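Local atomic coordinates of magnesium and cobalt efflux protein (Bordetella parapertussis, PDB entry 3JTF), a protein that probably takes part in the transport of magnesium and cobalt ions, and whose CBS domain pair, the part in this crystal, binds AMP. Residues B[12-17]-B[46-51]; B[81-86]-B[110-115]. All blocks are in the same frame, centred on the assembly; numbering follows the deposited sequence.

Contact 1: B[12-17]-B[46-51]; sequences VPRSRM and DDRDNI. With AMP (adenosine monophosphate), chain F; SO4 (sulfate ion), chain G.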
loop_
_atom_site.group_PDB
_atom_site.type_symbol
_atom_site.label_atom_id
_atom_site.label_comp_id
_atom_site.label_asym_id
_atom_site.label_seq_id
_atom_site.Cartn_x
_atom_site.Cartn_y
_atom_site.Cartn_z
ATOM N N VAL B 12 14.438 5.868 2.660
ATOM C CA VAL B 12 14.879 4.650 3.343
ATOM C C VAL B 12 16.293 4.289 2.835
ATOM O O VAL B 12 16.468 4.023 1.683
ATOM C CB VAL B 12 13.925 3.485 3.057
ATOM C CG1 VAL B 12 14.418 2.160 3.715
ATOM C CG2 VAL B 12 12.521 3.851 3.517
ATOM N N PRO B 13 17.294 4.243 3.716
ATOM C CA PRO B 13 18.634 3.936 3.233
ATOM C C PRO B 13 18.748 2.529 2.702
ATOM O O PRO B 13 17.978 1.612 3.097
ATOM C CB PRO B 13 19.541 4.146 4.453
ATOM C CG PRO B 13 18.644 4.213 5.613
ATOM C CD PRO B 13 17.251 4.522 5.157
ATOM N N ARG B 14 19.668 2.397 1.755
ATOM C CA ARG B 14 19.949 1.127 1.088
ATOM C C ARG B 14 19.993 -0.064 2.086
ATOM O O ARG B 14 19.391 -1.103 1.846
ATOM C CB ARG B 14 21.309 1.266 0.377
ATOM C CG ARG B 14 21.865 0.020 -0.244
ATOM C CD ARG B 14 23.225 0.360 -0.875
ATOM N NE ARG B 14 23.801 -0.803 -1.512
ATOM C CZ ARG B 14 24.492 -1.745 -0.873
ATOM N NH1 ARG B 14 24.984 -2.776 -1.555
ATOM N NH2 ARG B 14 24.727 -1.653 0.444
ATOM N N SER B 15 20.685 0.107 3.204
ATOM C CA SER B 15 20.881 -1.002 4.178
ATOM C C SER B 15 19.577 -1.474 4.795
ATOM O O SER B 15 19.486 -2.608 5.260
ATOM C CB SER B 15 21.843 -0.580 5.285
ATOM O OG SER B 15 21.228 0.389 6.113
ATOM N N ARG B 16 18.561 -0.616 4.760
ATOM C CA ARG B 16 17.253 -0.911 5.353
ATOM C C ARG B 16 16.211 -1.402 4.344
ATOM O O ARG B 16 15.073 -1.703 4.713
ATOM C CB ARG B 16 16.674 0.332 6.049
ATOM C CG ARG B 16 17.367 0.780 7.321
ATOM C CD ARG B 16 16.338 1.474 8.297
ATOM N NE ARG B 16 16.955 2.632 8.921
ATOM C CZ ARG B 16 16.517 3.879 8.820
ATOM N NH1 ARG B 16 15.396 4.170 8.151
ATOM N NH2 ARG B 16 17.205 4.844 9.409
HETATM N N MSE B 17 16.577 -1.532 3.091
HETATM C CA MSE B 17 15.601 -1.951 2.104
HETATM C C MSE B 17 15.270 -3.425 2.198
HETATM O O MSE B 17 16.156 -4.244 2.369
HETATM C CB MSE B 17 16.096 -1.640 0.703
HETATM C CG MSE B 17 16.329 -0.191 0.493
HETATM SE SE MSE B 17 16.833 0.172 -1.395
HETATM C CE MSE B 17 18.385 -0.790 -1.537
ATOM N N ASP B 46 21.541 -11.714 -8.793
ATOM C CA ASP B 46 22.978 -11.922 -8.654
ATOM C C ASP B 46 23.731 -10.991 -7.692
ATOM O O ASP B 46 24.698 -11.441 -7.054
ATOM C CB ASP B 46 23.680 -11.947 -10.023
ATOM C CG ASP B 46 23.241 -13.134 -10.887
ATOM O OD1 ASP B 46 23.408 -14.302 -10.464
ATOM O OD2 ASP B 46 22.741 -12.908 -12.013
ATOM N N ASP B 47 23.374 -9.722 -7.611
ATOM C CA ASP B 47 24.000 -8.768 -6.665
ATOM C C ASP B 47 22.858 -7.847 -6.220
ATOM O O ASP B 47 22.001 -7.501 -7.040
ATOM C CB ASP B 47 25.070 -7.914 -7.347
ATOM C CG ASP B 47 25.714 -6.866 -6.404
ATOM O OD1 ASP B 47 26.729 -7.159 -5.701
ATOM O OD2 ASP B 47 25.279 -5.711 -6.401
ATOM N N ARG B 48 22.841 -7.464 -4.947
ATOM C CA ARG B 48 21.749 -6.659 -4.407
ATOM C C ARG B 48 21.600 -5.281 -5.039
ATOM O O ARG B 48 20.526 -4.714 -5.006
ATOM C CB ARG B 48 21.872 -6.524 -2.880
ATOM C CG ARG B 48 23.133 -5.891 -2.391
ATOM C CD ARG B 48 22.927 -5.360 -0.927
ATOM N NE ARG B 48 21.913 -4.301 -0.975
ATOM C CZ ARG B 48 21.102 -3.930 0.019
ATOM N NH1 ARG B 48 21.142 -4.516 1.212
ATOM N NH2 ARG B 48 20.234 -2.951 -0.204
ATOM N N ASP B 49 22.653 -4.718 -5.603
ATOM C CA ASP B 49 22.482 -3.483 -6.338
ATOM C C ASP B 49 22.084 -3.678 -7.811
ATOM O O ASP B 49 21.826 -2.683 -8.492
ATOM C CB ASP B 49 23.731 -2.645 -6.287
ATOM C CG ASP B 49 24.004 -2.067 -4.893
ATOM O OD1 ASP B 49 23.077 -1.768 -4.114
ATOM O OD2 ASP B 49 25.168 -1.979 -4.579
ATOM N N ASN B 50 22.022 -4.926 -8.285
ATOM C CA ASN B 50 21.564 -5.203 -9.655
ATOM C C ASN B 50 20.019 -5.334 -9.666
ATOM O O ASN B 50 19.446 -6.433 -9.828
ATOM C CB ASN B 50 22.264 -6.437 -10.214
ATOM C CG ASN B 50 21.985 -6.650 -11.693
ATOM O OD1 ASN B 50 21.928 -5.702 -12.443
ATOM N ND2 ASN B 50 21.778 -7.893 -12.101
ATOM N N ILE B 51 19.373 -4.194 -9.480
ATOM C CA ILE B 51 17.948 -4.095 -9.370
ATOM C C ILE B 51 17.328 -4.269 -10.751
ATOM O O ILE B 51 17.703 -3.569 -11.703
ATOM C CB ILE B 51 17.517 -2.714 -8.835
ATOM C CG1 ILE B 51 18.043 -2.478 -7.440
ATOM C CG2 ILE B 51 15.941 -2.565 -8.815
ATOM C CD1 ILE B 51 17.553 -3.415 -6.450
HETATM P P AMP F . 4.350 0.328 2.818
HETATM O O1P AMP F . 4.487 -0.107 1.399
HETATM O O2P AMP F . 2.992 0.808 3.212
HETATM O O3P AMP F . 4.911 -0.667 3.777
HETATM O "O5'" AMP F . 5.303 1.583 3.057
HETATM C "C5'" AMP F . 5.435 2.096 4.391
HETATM C "C4'" AMP F . 6.812 2.672 4.507
HETATM O "O4'" AMP F . 7.862 1.684 4.575
HETATM C "C3'" AMP F . 7.122 3.476 3.240
HETATM O "O3'" AMP F . 6.485 4.758 3.260
HETATM C "C2'" AMP F . 8.602 3.527 3.349
HETATM O "O2'" AMP F . 8.819 4.382 4.535
HETATM C "C1'" AMP F . 8.910 2.056 3.665
HETATM N N9 AMP F . 8.971 0.979 2.611
HETATM C C8 AMP F . 8.083 0.607 1.642
HETATM N N7 AMP F . 8.536 -0.475 0.943
HETATM C C5 AMP F . 9.721 -0.827 1.496
HETATM C C6 AMP F . 10.725 -1.882 1.286
HETATM N N6 AMP F . 10.570 -2.774 0.303
HETATM N N1 AMP F . 11.832 -1.878 2.059
HETATM C C2 AMP F . 12.008 -1.003 3.051
HETATM N N3 AMP F . 11.117 -0.037 3.335
HETATM C C4 AMP F . 9.987 0.106 2.582
HETATM S S SO4 G . 27.078 -3.900 1.586
HETATM O O1 SO4 G . 26.069 -3.078 2.258
HETATM O O2 SO4 G . 28.133 -3.058 1.016
HETATM O O3 SO4 G . 27.698 -4.790 2.562
HETATM O O4 SO4 G . 26.442 -4.704 0.541
HETATM O O HOH W 1 18.818 -4.168 2.690
#
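R14 and D49 form a salt bridge between the short 3-10 turn after strand 12-13 and the loop that joins strands 40-44 and 51-56, both in the first CBS domain. R14 grips the carboxylate side-on, one nitrogen to each oxygen. NE meets OD1 of D49 at 2.9 Å on its syn lone pair and close to the guanidinium plane, whereas NH1 reaches OD2 of D49 at 3.1 Å from outside the carboxylate plane. The extended chain of R14, CG anti to the backbone N (chi1 173°), carries the group to the loop. A sulfate, probably from the crystallisation liquor, is held end-on by NH1 and NH2, with O1 2.7 Å from R14 NH2 and O4 bonded to NH1.

Among the other hydrogen bonds, R48 NH2 donates to R14 O at 2.9 Å, from above the carbonyl plane, and the backbone N of M17 reaches the same oxygen from the opposite face. A water accepts from R48 NH1 and lies 2.7 Å from M17 O. D47 OD2 accepts from D49 N in an Asx turn that probably helps place D49.

In the packing, NE of R48 lies over one face of the R14 guanidinium, toward its rim, the planes 31° apart, and CE of M17, a selenomethionine, meets the edge of the R48 guanidinium at NH2. V12, R16 and M17 line the AMP pocket, V12 touching adenine and ribose.

The D49 carboxylate, and in this crystal the sulfate, probably offset the positive charge of the two neighbouring guanidinium groups, so turn and loop are joined largely by charge and hydrogen bonding.

Contact 2: B[81-86]-B[110-115]; sequences IPEVKR and GISGLV. With AMP (adenosine monophosphate), chain F.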
loop_
_atom_site.group_PDB
_atom_site.type_symbol
_atom_site.label_atom_id
_atom_site.label_comp_id
_atom_site.label_asym_id
_atom_site.label_seq_id
_atom_site.Cartn_x
_atom_site.Cartn_y
_atom_site.Cartn_z
ATOM N N ILE B 81 15.363 7.745 -9.236
ATOM C CA ILE B 81 15.380 9.195 -9.067
ATOM C C ILE B 81 16.626 9.656 -8.315
ATOM O O ILE B 81 17.116 8.974 -7.384
ATOM C CB ILE B 81 14.098 9.734 -8.356
ATOM C CG1 ILE B 81 14.070 9.345 -6.894
ATOM C CG2 ILE B 81 12.794 9.267 -9.112
ATOM C CD1 ILE B 81 12.958 10.042 -6.023
ATOM N N PRO B 82 17.140 10.839 -8.674
ATOM C CA PRO B 82 18.300 11.311 -7.935
ATOM C C PRO B 82 18.013 11.743 -6.508
ATOM O O PRO B 82 16.927 12.260 -6.180
ATOM C CB PRO B 82 18.800 12.539 -8.756
ATOM C CG PRO B 82 17.705 12.939 -9.568
ATOM C CD PRO B 82 16.822 11.693 -9.820
ATOM N N GLU B 83 19.042 11.613 -5.689
ATOM C CA GLU B 83 19.018 12.086 -4.315
ATOM C C GLU B 83 18.658 13.540 -4.201
ATOM O O GLU B 83 18.103 13.950 -3.198
ATOM C CB GLU B 83 20.408 11.923 -3.666
ATOM C CG GLU B 83 20.586 10.651 -2.985
ATOM C CD GLU B 83 21.945 10.504 -2.324
ATOM O OE1 GLU B 83 22.604 11.505 -2.002
ATOM O OE2 GLU B 83 22.353 9.365 -2.115
ATOM N N VAL B 84 19.065 14.329 -5.187
ATOM C CA VAL B 84 18.871 15.757 -5.128
ATOM C C VAL B 84 17.442 16.198 -5.500
ATOM O O VAL B 84 17.126 17.368 -5.414
ATOM C CB VAL B 84 19.901 16.530 -6.004
ATOM C CG1 VAL B 84 21.336 16.347 -5.433
ATOM C CG2 VAL B 84 19.794 16.142 -7.522
ATOM N N LYS B 85 16.565 15.269 -5.872
ATOM C CA LYS B 85 15.237 15.670 -6.335
ATOM C C LYS B 85 14.496 16.323 -5.169
ATOM O O LYS B 85 14.557 15.854 -4.030
ATOM C CB LYS B 85 14.487 14.464 -6.905
ATOM C CG LYS B 85 13.163 14.834 -7.580
ATOM C CD LYS B 85 12.856 13.980 -8.763
ATOM C CE LYS B 85 11.783 14.614 -9.649
ATOM N NZ LYS B 85 11.667 13.936 -10.966
ATOM N N ARG B 86 13.861 17.455 -5.440
ATOM C CA ARG B 86 13.123 18.169 -4.416
ATOM C C ARG B 86 11.764 17.515 -4.167
ATOM O O ARG B 86 11.166 16.928 -5.072
ATOM C CB ARG B 86 12.990 19.648 -4.783
ATOM C CG ARG B 86 14.395 20.356 -4.867
ATOM C CD ARG B 86 14.319 21.892 -4.814
ATOM N NE ARG B 86 13.062 22.431 -5.341
ATOM C CZ ARG B 86 12.658 22.366 -6.620
ATOM N NH1 ARG B 86 13.410 21.776 -7.556
ATOM N NH2 ARG B 86 11.480 22.884 -6.966
ATOM N N GLY B 110 25.083 5.412 -8.111
ATOM C CA GLY B 110 24.943 4.312 -7.144
ATOM C C GLY B 110 23.556 4.295 -6.486
ATOM O O GLY B 110 22.981 5.359 -6.229
ATOM N N ILE B 111 23.048 3.100 -6.206
ATOM C CA ILE B 111 21.835 2.904 -5.429
ATOM C C ILE B 111 22.026 3.420 -3.999
ATOM O O ILE B 111 22.877 2.933 -3.270
ATOM C CB ILE B 111 21.425 1.400 -5.303
ATOM C CG1 ILE B 111 21.257 0.668 -6.662
ATOM C CG2 ILE B 111 20.143 1.301 -4.530
ATOM C CD1 ILE B 111 20.455 1.394 -7.715
ATOM N N SER B 112 21.221 4.389 -3.600
ATOM C CA SER B 112 21.297 5.009 -2.272
ATOM C C SER B 112 20.182 4.596 -1.310
ATOM O O SER B 112 20.325 4.742 -0.091
ATOM C CB SER B 112 21.155 6.533 -2.402
ATOM O OG SER B 112 22.169 7.026 -3.214
ATOM N N GLY B 113 19.034 4.221 -1.850
ATOM C CA GLY B 113 17.855 3.979 -1.013
ATOM C C GLY B 113 16.591 3.853 -1.828
ATOM O O GLY B 113 16.640 3.625 -3.037
ATOM N N LEU B 114 15.462 3.929 -1.135
ATOM C CA LEU B 114 14.157 3.963 -1.765
ATOM C C LEU B 114 13.289 5.005 -1.054
ATOM O O LEU B 114 13.571 5.433 0.057
ATOM C CB LEU B 114 13.509 2.566 -1.830
ATOM C CG LEU B 114 12.954 1.894 -0.574
ATOM C CD1 LEU B 114 11.682 2.560 -0.071
ATOM C CD2 LEU B 114 12.709 0.393 -0.838
ATOM N N VAL B 115 12.254 5.444 -1.729
ATOM C CA VAL B 115 11.392 6.490 -1.224
ATOM C C VAL B 115 10.002 6.239 -1.780
ATOM O O VAL B 115 9.854 5.701 -2.898
ATOM C CB VAL B 115 11.962 7.896 -1.564
ATOM C CG1 VAL B 115 11.912 8.152 -3.048
ATOM C CG2 VAL B 115 11.258 8.982 -0.712
HETATM P P AMP F . 4.350 0.328 2.818
HETATM O O1P AMP F . 4.487 -0.107 1.399
HETATM O O2P AMP F . 2.992 0.808 3.212
HETATM O O3P AMP F . 4.911 -0.667 3.777
HETATM O "O5'" AMP F . 5.303 1.583 3.057
HETATM C "C5'" AMP F . 5.435 2.096 4.391
HETATM C "C4'" AMP F . 6.812 2.672 4.507
HETATM O "O4'" AMP F . 7.862 1.684 4.575
HETATM C "C3'" AMP F . 7.122 3.476 3.240
HETATM O "O3'" AMP F . 6.485 4.758 3.260
HETATM C "C2'" AMP F . 8.602 3.527 3.349
HETATM O "O2'" AMP F . 8.819 4.382 4.535
HETATM C "C1'" AMP F . 8.910 2.056 3.665
HETATM N N9 AMP F . 8.971 0.979 2.611
HETATM C C8 AMP F . 8.083 0.607 1.642
HETATM N N7 AMP F . 8.536 -0.475 0.943
HETATM C C5 AMP F . 9.721 -0.827 1.496
HETATM C C6 AMP F . 10.725 -1.882 1.286
HETATM N N6 AMP F . 10.570 -2.774 0.303
HETATM N N1 AMP F . 11.832 -1.878 2.059
HETATM C C2 AMP F . 12.008 -1.003 3.051
HETATM N N3 AMP F . 11.117 -0.037 3.335
HETATM C C4 AMP F . 9.987 0.106 2.582
#
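Strands 80-82 and 111-116 belong to the mixed sheet of the second CBS domain but are not neighbours in it: strand 101-105 runs between them, antiparallel to 111-116 and parallel to 80-82. CA of I81 and CA of L114 are 9.1 Å apart, narrowing to 7.7 Å between CA of E83 and CA of S112, and the two segments meet through side chains alone. From P82 to K85 the chain makes a type I turn, closed by the bond from K85 N to P82 O, though the backbone of E83 still bonds to I105; R86 then stands at the N-cap of helix 87-96. On the other side S112 and G113 both face V104 in a classic beta bulge.

Two side-chain pairs bridge the middle strand. I81 and V115 cross at about a right angle, CD1 of I81 touching CG1 of V115 at 3.7 Å; V7 and I10 of helix 7-10 pack on I81 and V115 respectively. With its chi1 of 68° V115 sets CG1 between the backbone N and the carbonyl carbon, from where it reaches I81. L114 points away from 81-86 and lays CD1 and CD2 against the adenine of AMP, so successive residues of one strand serve core and nucleotide pocket.

Near the bulge the link is polar. E83, extended beyond CG, brings its carboxylate to S112, whose OG donates to OE2 of E83 at 2.6 Å, meeting that oxygen on its anti side.

From the N terminus, helix 7-10 leads into strand 12-13, and contact 1 closes the loop that runs through helix 26-35 and strand 40-44 to 46-51. The chain then completes strand 51-56 and enters the second CBS domain, where contact 2 closes a shorter loop through helix 87-96 and strand 101-105. The two loops follow in series and neither nest nor cross. They are joined through the sheet, since strand 12-13 pairs antiparallel with 111-116: V12 N lies 2.8 Å from L114 O, a probable hydrogen bond. Contact 1 thus ties the three-stranded sheet of 40-44 to the four-stranded one, within which contact 2 bridges strand 101-105, and AMP touches both contacts.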